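Long-range contacts in sugar ABC transporter, periplasmic sugar-binding protein (PDB 4IRX), which binds myo-inositol in the periplasm and probably delivers it to an ABC transporter for uptake: residues A81-V86 with G102-P107; I69-D74 with V95-A100. All blocks are in the same frame, centred on the assembly; numbering follows the deposited sequence. Where two conformers were deposited one is given.

Interaction 1 of 2, residues A81-V86 with G102-P107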
# COMPACT_ATOMS: atom_id res chain seq x y z
N ALA A 81 -8.47 -4.50 -18.93
CA ALA A 81 -7.16 -4.43 -19.56
C ALA A 81 -6.35 -5.71 -19.31
O ALA A 81 -5.65 -6.21 -20.20
CB ALA A 81 -6.41 -3.21 -19.06
N ALA A 82 -6.43 -6.24 -18.10
CA ALA A 82 -5.69 -7.45 -17.79
C ALA A 82 -6.18 -8.61 -18.64
O ALA A 82 -5.36 -9.35 -19.22
CB ALA A 82 -5.77 -7.78 -16.30
N ASP A 83 -7.50 -8.76 -18.76
CA ASP A 83 -8.08 -9.80 -19.61
C ASP A 83 -7.63 -9.64 -21.06
O ASP A 83 -7.31 -10.63 -21.72
CB ASP A 83 -9.61 -9.75 -19.55
CG ASP A 83 -10.19 -10.41 -18.32
OD1 ASP A 83 -9.46 -11.12 -17.60
OD2 ASP A 83 -11.40 -10.24 -18.07
N ASP A 84 -7.61 -8.41 -21.56
CA ASP A 84 -7.21 -8.16 -22.93
C ASP A 84 -5.75 -8.53 -23.15
O ASP A 84 -5.41 -9.19 -24.14
CB ASP A 84 -7.45 -6.70 -23.30
CG ASP A 84 -7.17 -6.42 -24.76
OD1 ASP A 84 -7.37 -7.32 -25.60
OD2 ASP A 84 -6.75 -5.28 -25.07
N LEU A 85 -4.89 -8.14 -22.21
CA LEU A 85 -3.48 -8.47 -22.32
C LEU A 85 -3.27 -9.99 -22.32
O LEU A 85 -2.51 -10.51 -23.16
CB LEU A 85 -2.65 -7.78 -21.21
CG LEU A 85 -1.84 -6.58 -21.71
CD1 LEU A 85 -2.74 -5.46 -22.20
CD2 LEU A 85 -0.91 -6.05 -20.62
N VAL A 86 -3.94 -10.70 -21.42
CA VAL A 86 -3.82 -12.16 -21.36
C VAL A 86 -4.27 -12.83 -22.67
O VAL A 86 -3.58 -13.72 -23.20
CB VAL A 86 -4.51 -12.77 -20.11
CG1 VAL A 86 -4.74 -14.26 -20.26
CG2 VAL A 86 -3.67 -12.48 -18.86
N GLY A 102 -12.40 -9.89 -13.24
CA GLY A 102 -12.34 -10.20 -14.66
C GLY A 102 -12.57 -11.67 -14.94
O GLY A 102 -12.85 -12.47 -14.05
N LYS A 103 -12.44 -12.00 -16.22
CA LYS A 103 -12.58 -13.35 -16.73
C LYS A 103 -11.44 -14.21 -16.20
O LYS A 103 -11.64 -15.35 -15.77
CB LYS A 103 -12.52 -13.28 -18.26
CG LYS A 103 -13.08 -14.44 -19.04
CD LYS A 103 -13.15 -14.03 -20.52
CE LYS A 103 -13.65 -15.15 -21.41
NZ LYS A 103 -12.84 -16.40 -21.27
N THR A 104 -10.25 -13.63 -16.20
CA THR A 104 -9.05 -14.36 -15.83
C THR A 104 -8.61 -14.03 -14.42
O THR A 104 -8.77 -12.89 -13.96
CB THR A 104 -7.93 -14.05 -16.85
OG1 THR A 104 -8.30 -14.58 -18.13
CG2 THR A 104 -6.61 -14.65 -16.42
N ALA A 105 -8.08 -15.02 -13.70
CA ALA A 105 -7.54 -14.78 -12.37
C ALA A 105 -6.11 -14.26 -12.56
O ALA A 105 -5.25 -14.95 -13.11
CB ALA A 105 -7.53 -16.05 -11.56
N VAL A 106 -5.88 -13.03 -12.13
CA VAL A 106 -4.56 -12.43 -12.26
C VAL A 106 -3.74 -12.75 -11.02
O VAL A 106 -4.15 -12.43 -9.90
CB VAL A 106 -4.67 -10.92 -12.42
CG1 VAL A 106 -3.28 -10.29 -12.41
CG2 VAL A 106 -5.39 -10.60 -13.69
N PRO A 107 -2.57 -13.38 -11.21
CA PRO A 107 -1.73 -13.69 -10.06
C PRO A 107 -1.29 -12.39 -9.39
O PRO A 107 -1.11 -11.40 -10.07
CB PRO A 107 -0.53 -14.42 -10.66
CG PRO A 107 -0.85 -14.70 -12.06
CD PRO A 107 -1.96 -13.81 -12.49
O HOH W 1 -8.79 -13.38 -20.73
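Asp83 on helix 79-87 meets the loop backbone at Lys103 and Thr104 with both carboxylate oxygens, one amide to each. OD2 takes the N-H of Lys103 at 2.8 Å on its syn lone pair, in a nearly straight bond (163°). OD1 accepts the next amide, Thr104 N, at 3.0 Å, again from the syn side but tilted 28° out of the carboxylate plane. Two consecutive N-H groups therefore share one carboxylate, which fixes its rotation. The torsion that allows this sets CG of Asp83 anti to its own carbonyl carbon (chi1 -80°), carrying the oxygens out from the helix to the loop. The side chains of Asp83 and Lys103 cross at about a right angle, with CB of Lys103 beside OD2, and the lysine chain then leads away. Thr104 instead slides past Asp83 in the opposite direction and points its OG1 at CG1 of Val86, tip to tip at 4.2 Å. A water joins Thr104 OG1, at 2.9 Å, to the carbonyl oxygen of Asp83. Putting an alanine at Asp83 would probably leave both loop amides without their carboxylate acceptor and let the loop at Lys103 and Thr104 drift from the helix. Next to this polar grip, one helix residue earlier, Ala82 CB packs on Val106 CG2 at 3.9 Å. The contact lies near the surface, where the loop between strands 91-95 and 108-111 passes helix 79-87; Val106 also rests on Val92 of strand 91-95, while Ala81 of the helix packs against Ile54 of helix 50-62.

Interaction 2 of 2, residues I69-D74 with V95-A100. With INS (1,2,3,4,5,6-hexahydroxy-cyclohexane), chain C.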
# COMPACT_ATOMS: atom_id res chain seq x y z
N ILE A 69 4.12 -6.19 -15.01
CA ILE A 69 3.83 -6.14 -13.58
C ILE A 69 3.06 -4.87 -13.35
O ILE A 69 3.48 -3.81 -13.77
CB ILE A 69 5.12 -6.12 -12.76
CG1 ILE A 69 5.93 -7.41 -13.02
CG2 ILE A 69 4.82 -5.96 -11.29
CD1 ILE A 69 7.36 -7.36 -12.45
N VAL A 70 1.90 -4.97 -12.72
CA VAL A 70 1.03 -3.81 -12.57
C VAL A 70 0.57 -3.59 -11.13
O VAL A 70 0.15 -4.53 -10.44
CB VAL A 70 -0.17 -3.89 -13.55
CG1 VAL A 70 -0.93 -5.20 -13.39
CG2 VAL A 70 -1.11 -2.70 -13.40
N ALA A 71 0.69 -2.35 -10.68
CA ALA A 71 0.02 -1.92 -9.44
C ALA A 71 -1.15 -1.07 -9.92
O ALA A 71 -0.96 0.11 -10.24
CB ALA A 71 0.96 -1.11 -8.55
N PRO A 72 -2.35 -1.67 -10.03
CA PRO A 72 -3.46 -0.96 -10.68
C PRO A 72 -3.93 0.24 -9.87
O PRO A 72 -4.02 0.13 -8.65
CB PRO A 72 -4.58 -2.00 -10.74
CG PRO A 72 -4.25 -2.98 -9.62
CD PRO A 72 -2.73 -3.03 -9.59
N THR A 73 -4.29 1.34 -10.53
CA THR A 73 -4.88 2.50 -9.86
C THR A 73 -6.17 2.13 -9.14
O THR A 73 -6.48 2.66 -8.08
CB THR A 73 -5.19 3.65 -10.85
OG1 THR A 73 -6.13 3.17 -11.82
CG2 THR A 73 -3.92 4.12 -11.54
N ASP A 74 -6.93 1.23 -9.75
CA ASP A 74 -8.19 0.73 -9.22
C ASP A 74 -8.27 -0.77 -9.57
O ASP A 74 -8.15 -1.16 -10.73
CB ASP A 74 -9.35 1.51 -9.83
CG ASP A 74 -10.69 1.14 -9.25
OD1 ASP A 74 -11.18 0.03 -9.53
OD2 ASP A 74 -11.26 1.96 -8.50
N VAL A 95 1.09 -6.31 -8.34
CA VAL A 95 1.92 -6.09 -7.16
C VAL A 95 1.26 -5.03 -6.27
O VAL A 95 0.66 -4.07 -6.76
CB VAL A 95 3.38 -5.72 -7.52
CG1 VAL A 95 3.46 -4.32 -8.11
CG2 VAL A 95 4.29 -5.81 -6.26
N ASP A 96 1.36 -5.27 -4.95
CA ASP A 96 0.85 -4.39 -3.89
C ASP A 96 -0.65 -4.42 -3.71
O ASP A 96 -1.16 -4.58 -2.59
CB ASP A 96 1.32 -2.95 -4.03
CG ASP A 96 0.80 -2.09 -2.90
OD1 ASP A 96 1.30 -2.25 -1.76
OD2 ASP A 96 -0.14 -1.31 -3.14
N ARG A 97 -1.37 -4.22 -4.80
CA ARG A 97 -2.84 -4.39 -4.81
C ARG A 97 -3.22 -5.24 -6.02
O ARG A 97 -2.48 -5.31 -7.02
CB ARG A 97 -3.61 -3.06 -4.79
CG ARG A 97 -3.56 -2.21 -6.08
CD ARG A 97 -2.22 -1.54 -6.28
NE ARG A 97 -1.98 -0.54 -5.24
CZ ARG A 97 -2.52 0.68 -5.19
NH1 ARG A 97 -3.31 1.14 -6.16
NH2 ARG A 97 -2.27 1.47 -4.15
N ASN A 98 -4.36 -5.91 -5.91
CA ASN A 98 -4.71 -6.91 -6.91
C ASN A 98 -5.56 -6.37 -8.06
O ASN A 98 -5.92 -5.20 -8.09
CB ASN A 98 -5.34 -8.15 -6.25
CG ASN A 98 -6.70 -7.89 -5.63
OD1 ASN A 98 -7.52 -7.14 -6.18
ND2 ASN A 98 -6.96 -8.54 -4.49
N ILE A 99 -5.79 -7.22 -9.05
CA ILE A 99 -6.77 -6.95 -10.09
C ILE A 99 -7.84 -8.00 -9.92
O ILE A 99 -7.53 -9.20 -9.80
CB ILE A 99 -6.14 -7.05 -11.48
CG1 ILE A 99 -5.17 -5.88 -11.70
CG2 ILE A 99 -7.23 -7.09 -12.55
CD1 ILE A 99 -4.42 -5.94 -12.99
N ALA A 100 -9.10 -7.59 -9.91
CA ALA A 100 -10.19 -8.50 -9.58
C ALA A 100 -11.45 -8.25 -10.40
O ALA A 100 -11.69 -7.14 -10.89
CB ALA A 100 -10.51 -8.44 -8.08
C1 INS C . 0.45 0.65 -0.38
C2 INS C . 1.06 1.61 0.58
C3 INS C . 0.93 3.00 0.02
C4 INS C . -0.52 3.35 -0.16
C5 INS C . -1.14 2.44 -1.15
C6 INS C . -0.98 1.00 -0.73
O1 INS C . 0.53 -0.66 0.12
O2 INS C . 0.43 1.49 1.82
O3 INS C . 1.56 3.94 0.86
O4 INS C . -0.66 4.68 -0.55
O5 INS C . -2.48 2.78 -1.31
O6 INS C . -1.59 0.12 -1.64
O HOH W 2 -4.74 3.58 -6.27
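Pro72 and Arg97 slide past each other in opposite directions where the chain leaves two neighbouring parallel strands, 67-70 and 91-95, of the Rossmann-like sheet in this periplasmic binding protein. The strands are joined at this end by a hydrogen bond from Val95 N to Val70 O, 2.9 Å. From CB, the Arg97 chain starts with CG between its backbone N and carbonyl carbon (chi1 71°), then bends at chi2 and chi3 to fold back alongside the proline. CG lies 3.5 Å from the Pro72 carbonyl oxygen, and CD packs against Pro72 CD at 3.7 Å, with Ala71 CB also close by. NE gives an almost straight bond (177°) to the anti lone pair of Asp96 OD2, forming a salt bridge. NH1 reaches Pro72 O at 2.8 Å, a bond that lies in the guanidinium plane although it is tilted 26° from that of the carbonyl; it also donates to a water held by Thr73 O. NH2 points to the ligand and donates to inositol O6, and it forms a salt bridge with Asp140. Partners around its edge, Pro72 O, Asp96, the water and inositol O6, fix the rotation of the guanidinium. Ile99 lies on Pro72 as well, its CG1 crossing Pro72 CG obliquely at 3.7 Å, while Ile69 CG2 meets Val95 CG1 on the face that helix 251-268 covers. The carboxylate of Asp96 is a direct ligand of myo-inositol: it accepts one hydroxyl on each oxygen, O1 on OD1 at 2.6 Å and O6 on OD2 at 2.5 Å.

Interactions 1 and 2 touch and have centres about 11 Å apart. Their segments alternate along the chain: 69-74 leads to helix 79-87, and the loop segment 95-100 runs on into 102-107. Ile99 is the shared piece, with CD1 4.0 Å from Ala82 CB and CG2 4.1 Å from Val106 CG2, so the apolar side of interaction 1 continues into the packing of Ile99 on Pro72. Only interaction 2 reaches the inositol pocket, through Asp96 and Arg97; Asn139, Asp140, Ser145, Ser174 and Asp229 are among the residues that complete it. Interaction 1 lies farther out, its centre about 21 Å from the centre of the chain against about 10 Å for interaction 2.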